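Local coordinates for mosquitocidal toxin (Bacillus sphaericus, PDB 2CB4), which probably transfers ADP-ribose from NAD+ to target proteins through this catalytic domain, as part of a toxin that acts on mosquitoes, at residues F50-I63 with A158-H172. The protein carries 1 engineered substitution. Residues are numbered along the deposited sequence; the frame is centred on the assembly and turned at random.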
loop_
_atom_site.group_PDB
_atom_site.type_symbol
_atom_site.label_atom_id
_atom_site.label_comp_id
_atom_site.label_asym_id
_atom_site.label_seq_id
_atom_site.Cartn_x
_atom_site.Cartn_y
_atom_site.Cartn_z
ATOM N N PHE A 50 -7.101 -27.390 -41.400
ATOM C CA PHE A 50 -7.425 -26.800 -42.695
ATOM C C PHE A 50 -6.753 -25.443 -42.921
ATOM O O PHE A 50 -6.563 -25.026 -44.067
ATOM C CB PHE A 50 -8.937 -26.719 -42.919
ATOM C CG PHE A 50 -9.683 -26.081 -41.785
ATOM C CD1 PHE A 50 -10.107 -26.847 -40.699
ATOM C CD2 PHE A 50 -9.944 -24.710 -41.794
ATOM C CE1 PHE A 50 -10.804 -26.251 -39.637
ATOM C CE2 PHE A 50 -10.632 -24.108 -40.736
ATOM C CZ PHE A 50 -11.061 -24.876 -39.659
ATOM N N ALA A 51 -6.387 -24.759 -41.832
ATOM C CA ALA A 51 -5.709 -23.448 -41.913
ATOM C C ALA A 51 -4.223 -23.665 -42.221
ATOM O O ALA A 51 -3.631 -22.959 -43.042
ATOM C CB ALA A 51 -5.867 -22.701 -40.607
ATOM N N SER A 52 -3.652 -24.672 -41.564
ATOM C CA SER A 52 -2.252 -25.049 -41.736
ATOM C C SER A 52 -2.126 -26.569 -42.005
ATOM O O SER A 52 -1.759 -27.360 -41.118
ATOM C CB SER A 52 -1.436 -24.660 -40.497
ATOM O OG SER A 52 -0.061 -24.607 -40.815
ATOM N N PRO A 53 -2.445 -26.960 -43.235
ATOM C CA PRO A 53 -2.395 -28.372 -43.646
ATOM C C PRO A 53 -1.060 -29.038 -43.279
ATOM O O PRO A 53 -1.030 -30.126 -42.670
ATOM C CB PRO A 53 -2.546 -28.290 -45.167
ATOM C CG PRO A 53 -3.231 -26.961 -45.419
ATOM C CD PRO A 53 -2.684 -26.050 -44.369
ATOM N N ASN A 54 0.045 -28.372 -43.624
ATOM C CA ASN A 54 1.381 -28.904 -43.344
ATOM C C ASN A 54 2.066 -28.409 -42.071
ATOM O O ASN A 54 3.233 -28.712 -41.838
ATOM C CB ASN A 54 2.284 -28.682 -44.552
ATOM C CG ASN A 54 1.661 -29.207 -45.835
ATOM O OD1 ASN A 54 1.200 -28.437 -46.686
ATOM N ND2 ASN A 54 1.605 -30.533 -45.965
ATOM N N GLY A 55 1.345 -27.664 -41.241
ATOM C CA GLY A 55 1.925 -27.140 -40.013
ATOM C C GLY A 55 2.706 -25.837 -40.293
ATOM O O GLY A 55 2.826 -25.374 -41.454
ATOM N N LEU A 56 3.237 -25.263 -39.219
ATOM C CA LEU A 56 3.993 -24.026 -39.314
ATOM C C LEU A 56 5.261 -24.237 -40.098
ATOM O O LEU A 56 5.962 -25.227 -39.933
ATOM C CB LEU A 56 4.326 -23.479 -37.923
ATOM C CG LEU A 56 3.126 -23.099 -37.050
ATOM C CD1 LEU A 56 3.577 -22.607 -35.694
ATOM C CD2 LEU A 56 2.203 -22.099 -37.719
ATOM N N HIS A 57 5.562 -23.284 -40.952
ATOM C CA HIS A 57 6.760 -23.358 -41.734
ATOM C C HIS A 57 7.778 -22.332 -41.199
ATOM O O HIS A 57 7.566 -21.120 -41.299
ATOM C CB HIS A 57 6.457 -23.129 -43.210
ATOM C CG HIS A 57 7.649 -23.312 -44.092
ATOM N ND1 HIS A 57 8.590 -22.317 -44.295
ATOM C CD2 HIS A 57 8.086 -24.384 -44.796
ATOM C CE1 HIS A 57 9.542 -22.756 -45.100
ATOM N NE2 HIS A 57 9.263 -24.013 -45.411
HETATM N N MSE A 58 8.863 -22.842 -40.605
HETATM C CA MSE A 58 9.945 -22.033 -40.058
HETATM C C MSE A 58 10.867 -21.560 -41.180
HETATM O O MSE A 58 11.090 -22.284 -42.122
HETATM C CB MSE A 58 10.731 -22.924 -39.117
HETATM C CG MSE A 58 9.953 -23.493 -37.934
HETATM SE SE MSE A 58 8.529 -22.380 -37.282
HETATM C CE MSE A 58 7.772 -23.543 -36.038
ATOM N N ARG A 59 11.389 -20.334 -41.109
ATOM C CA ARG A 59 12.273 -19.862 -42.172
ATOM C C ARG A 59 13.489 -20.763 -42.237
ATOM O O ARG A 59 14.015 -21.227 -41.214
ATOM C CB ARG A 59 12.836 -18.498 -41.855
ATOM C CG ARG A 59 12.078 -17.317 -42.265
ATOM C CD ARG A 59 12.572 -16.255 -41.313
ATOM N NE ARG A 59 13.422 -15.317 -41.994
ATOM C CZ ARG A 59 14.492 -14.758 -41.466
ATOM N NH1 ARG A 59 14.886 -15.059 -40.230
ATOM N NH2 ARG A 59 15.181 -13.896 -42.197
ATOM N N GLU A 60 14.009 -20.836 -43.446
ATOM C CA GLU A 60 15.189 -21.655 -43.711
ATOM C C GLU A 60 16.440 -20.865 -44.071
ATOM O O GLU A 60 16.383 -19.791 -44.671
ATOM C CB GLU A 60 14.864 -22.740 -44.805
ATOM C CG GLU A 60 14.056 -23.978 -44.291
ATOM C CD GLU A 60 13.204 -24.585 -45.384
ATOM O OE1 GLU A 60 13.555 -24.417 -46.580
ATOM O OE2 GLU A 60 12.165 -25.207 -45.053
ATOM N N GLN A 61 17.576 -21.417 -43.690
ATOM C CA GLN A 61 18.864 -20.800 -44.002
ATOM C C GLN A 61 19.022 -19.453 -43.331
ATOM O O GLN A 61 19.589 -18.525 -43.906
ATOM C CB GLN A 61 19.027 -20.642 -45.509
ATOM C CG GLN A 61 19.172 -21.998 -46.211
ATOM C CD GLN A 61 18.823 -21.925 -47.675
ATOM O OE1 GLN A 61 18.093 -21.025 -48.082
ATOM N NE2 GLN A 61 19.339 -22.853 -48.432
ATOM N N THR A 62 18.501 -19.350 -42.118
ATOM C CA THR A 62 18.625 -18.098 -41.403
ATOM C C THR A 62 20.005 -18.125 -40.766
ATOM O O THR A 62 20.560 -17.090 -40.398
ATOM C CB THR A 62 17.484 -17.858 -40.397
ATOM O OG1 THR A 62 17.544 -18.805 -39.310
ATOM C CG2 THR A 62 16.171 -17.888 -41.090
ATOM N N ILE A 63 20.554 -19.334 -40.734
ATOM C CA ILE A 63 21.877 -19.601 -40.220
ATOM C C ILE A 63 22.794 -20.277 -41.264
ATOM O O ILE A 63 22.365 -21.236 -41.935
ATOM C CB ILE A 63 21.785 -20.537 -39.080
ATOM C CG1 ILE A 63 21.754 -19.720 -37.790
ATOM C CG2 ILE A 63 22.964 -21.463 -39.175
ATOM C CD1 ILE A 63 21.057 -20.381 -36.730
ATOM N N ALA A 158 18.305 -12.222 -38.104
ATOM C CA ALA A 158 18.166 -13.047 -36.923
ATOM C C ALA A 158 17.965 -14.510 -37.314
ATOM O O ALA A 158 17.473 -14.821 -38.406
ATOM C CB ALA A 158 16.891 -12.545 -36.117
ATOM N N PRO A 159 18.265 -15.398 -36.387
ATOM C CA PRO A 159 18.044 -16.808 -36.632
ATOM C C PRO A 159 16.560 -17.082 -36.403
ATOM O O PRO A 159 15.936 -16.503 -35.499
ATOM C CB PRO A 159 18.846 -17.489 -35.487
ATOM C CG PRO A 159 18.898 -16.443 -34.373
ATOM C CD PRO A 159 19.055 -15.162 -35.142
ATOM N N GLY A 160 16.005 -18.006 -37.185
ATOM C CA GLY A 160 14.627 -18.413 -36.996
ATOM C C GLY A 160 13.539 -17.534 -37.551
ATOM O O GLY A 160 13.697 -16.829 -38.561
ATOM N N GLY A 161 12.403 -17.623 -36.869
ATOM C CA GLY A 161 11.203 -16.913 -37.236
ATOM C C GLY A 161 10.254 -17.860 -37.990
ATOM O O GLY A 161 10.698 -18.757 -38.697
ATOM N N ILE A 162 8.949 -17.636 -37.830
ATOM C CA ILE A 162 7.906 -18.396 -38.517
ATOM C C ILE A 162 7.573 -17.663 -39.797
ATOM O O ILE A 162 7.276 -16.472 -39.775
ATOM C CB ILE A 162 6.631 -18.433 -37.682
ATOM C CG1 ILE A 162 6.922 -18.979 -36.288
ATOM C CG2 ILE A 162 5.544 -19.189 -38.386
ATOM C CD1 ILE A 162 5.734 -18.739 -35.321
ATOM N N ASP A 163 7.642 -18.368 -40.923
ATOM C CA ASP A 163 7.306 -17.794 -42.237
ATOM C C ASP A 163 5.782 -17.892 -42.364
ATOM O O ASP A 163 5.229 -18.946 -42.689
ATOM C CB ASP A 163 7.971 -18.608 -43.338
ATOM C CG ASP A 163 7.748 -18.014 -44.714
ATOM O OD1 ASP A 163 6.661 -17.448 -44.962
ATOM O OD2 ASP A 163 8.673 -18.096 -45.546
ATOM N N ILE A 164 5.097 -16.799 -42.057
ATOM C CA ILE A 164 3.637 -16.766 -42.035
ATOM C C ILE A 164 2.942 -17.159 -43.340
ATOM O O ILE A 164 2.030 -17.978 -43.354
ATOM C CB ILE A 164 3.115 -15.380 -41.497
ATOM C CG1 ILE A 164 3.607 -15.141 -40.056
ATOM C CG2 ILE A 164 1.578 -15.263 -41.640
ATOM C CD1 ILE A 164 3.191 -16.219 -39.057
ATOM N N ASN A 165 3.354 -16.552 -44.432
ATOM C CA ASN A 165 2.733 -16.847 -45.700
ATOM C C ASN A 165 2.891 -18.322 -46.137
ATOM O O ASN A 165 2.028 -18.851 -46.819
ATOM C CB ASN A 165 3.193 -15.855 -46.779
ATOM C CG ASN A 165 2.559 -14.474 -46.617
ATOM O OD1 ASN A 165 1.757 -14.247 -45.722
ATOM N ND2 ASN A 165 2.893 -13.556 -47.509
ATOM N N ALA A 166 3.972 -18.977 -45.707
ATOM C CA ALA A 166 4.233 -20.380 -46.028
ATOM C C ALA A 166 3.584 -21.318 -45.008
ATOM O O ALA A 166 3.617 -22.526 -45.184
ATOM C CB ALA A 166 5.743 -20.645 -46.086
ATOM N N SER A 167 3.024 -20.773 -43.930
ATOM C CA SER A 167 2.423 -21.600 -42.881
ATOM C C SER A 167 0.929 -21.776 -42.983
ATOM O O SER A 167 0.356 -22.643 -42.326
ATOM C CB SER A 167 2.734 -21.013 -41.508
ATOM O OG SER A 167 4.115 -20.847 -41.345
ATOM N N PHE A 168 0.284 -20.918 -43.759
ATOM C CA PHE A 168 -1.161 -20.961 -43.879
ATOM C C PHE A 168 -1.652 -21.000 -45.312
ATOM O O PHE A 168 -1.061 -20.368 -46.220
ATOM C CB PHE A 168 -1.783 -19.732 -43.193
ATOM C CG PHE A 168 -1.464 -19.634 -41.740
ATOM C CD1 PHE A 168 -2.106 -20.448 -40.823
ATOM C CD2 PHE A 168 -0.490 -18.754 -41.291
ATOM C CE1 PHE A 168 -1.789 -20.384 -39.469
ATOM C CE2 PHE A 168 -0.161 -18.685 -39.943
ATOM C CZ PHE A 168 -0.810 -19.495 -39.028
ATOM N N SER A 169 -2.782 -21.712 -45.493
ATOM C CA SER A 169 -3.491 -21.851 -46.773
ATOM C C SER A 169 -4.059 -20.468 -47.070
ATOM O O SER A 169 -4.672 -19.857 -46.219
ATOM C CB SER A 169 -4.657 -22.863 -46.671
ATOM O OG SER A 169 -4.491 -23.811 -45.612
ATOM N N ARG A 170 -3.819 -19.970 -48.276
ATOM C CA ARG A 170 -4.241 -18.617 -48.681
ATOM C C ARG A 170 -5.514 -18.014 -48.120
ATOM O O ARG A 170 -5.558 -16.790 -47.840
ATOM C CB ARG A 170 -4.208 -18.451 -50.208
ATOM C CG ARG A 170 -2.789 -18.400 -50.792
ATOM C CD ARG A 170 -2.778 -17.957 -52.238
ATOM N NE ARG A 170 -3.175 -16.565 -52.431
ATOM C CZ ARG A 170 -2.451 -15.508 -52.053
ATOM N NH1 ARG A 170 -1.296 -15.664 -51.420
ATOM N NH2 ARG A 170 -2.925 -14.285 -52.279
ATOM N N ASN A 171 -6.535 -18.860 -47.989
ATOM C CA ASN A 171 -7.854 -18.488 -47.506
ATOM C C ASN A 171 -8.025 -18.606 -46.007
ATOM O O ASN A 171 -9.096 -18.332 -45.460
ATOM C CB ASN A 171 -8.911 -19.287 -48.252
ATOM C CG ASN A 171 -9.139 -18.760 -49.652
ATOM O OD1 ASN A 171 -8.711 -17.651 -49.976
ATOM N ND2 ASN A 171 -9.732 -19.582 -50.504
ATOM N N HIS A 172 -6.926 -18.946 -45.331
ATOM C CA HIS A 172 -6.897 -19.089 -43.886
ATOM C C HIS A 172 -5.768 -18.236 -43.316
ATOM O O HIS A 172 -5.501 -18.202 -42.102
ATOM C CB HIS A 172 -6.788 -20.556 -43.501
ATOM C CG HIS A 172 -7.998 -21.345 -43.858
ATOM N ND1 HIS A 172 -8.228 -21.834 -45.127
ATOM C CD2 HIS A 172 -9.093 -21.654 -43.129
ATOM C CE1 HIS A 172 -9.395 -22.443 -45.155
ATOM N NE2 HIS A 172 -9.943 -22.348 -43.953
HETATM O O HOH W 1 17.455 -12.894 -40.860
#
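Arg59 lays its chain along the backbone of Gly160 and Gly161, where residues 50-63, the loop between helix 36-44 and strand 78-82, run antiparallel to residues 158-172 of the ADP-ribosyltransferase fold. One beta bridge, Met58 with Ile162, joins them: Arg59 N bonds to Gly161 O and Asp163 N to His57 O at 2.8 Å; side chains and loop backbone make the rest. The arginine chain bends at chi3 (108°), which brings NH1 to Gly160 O at 2.7 Å and, less directly, to Ala158 O. Two in-plane carbonyls at NH1, and a water at NH2 that also takes the N-H of Ala158, together limit its turning. Thr62 CG2 sits over one face, toward the rim of the group, and Thr62 OG1 accepts from Gly160 N. Gly160 and Gly161 have positive phi, which glycine takes without strain because it has no CB to press on the preceding carbonyl.

On one side of the bridge, SE of Met58, present as selenomethionine, lies beside Ile162 CG1, and Leu56 CD2 meets Phe168 CZ at 4.2 Å; helices 36-44 and 111-117 add Tyr40 and Leu111 to this apolar side. His57 points the other way, CG anti to its own N (chi1 -175°), with its ring beside Asp163 CB and Ala166 CB. Asp163 is the N-cap of the short helix 164-167, its OD1 accepting from Ala166 N. Serine suits position 167 because one hydroxyl can work twice: OG accepts from His57 N and donates to Asp163 O.

Farther along, Ser52 OG donates to Ser167 O, and Phe50 meets the His172 ring obliquely, planes 69° apart. Ser169 N gives Ala51 O a nearly straight bond of 2.9 Å, while Ser169 OG lies 2.8 Å from Ala51 O and 2.9 Å from Phe50 O.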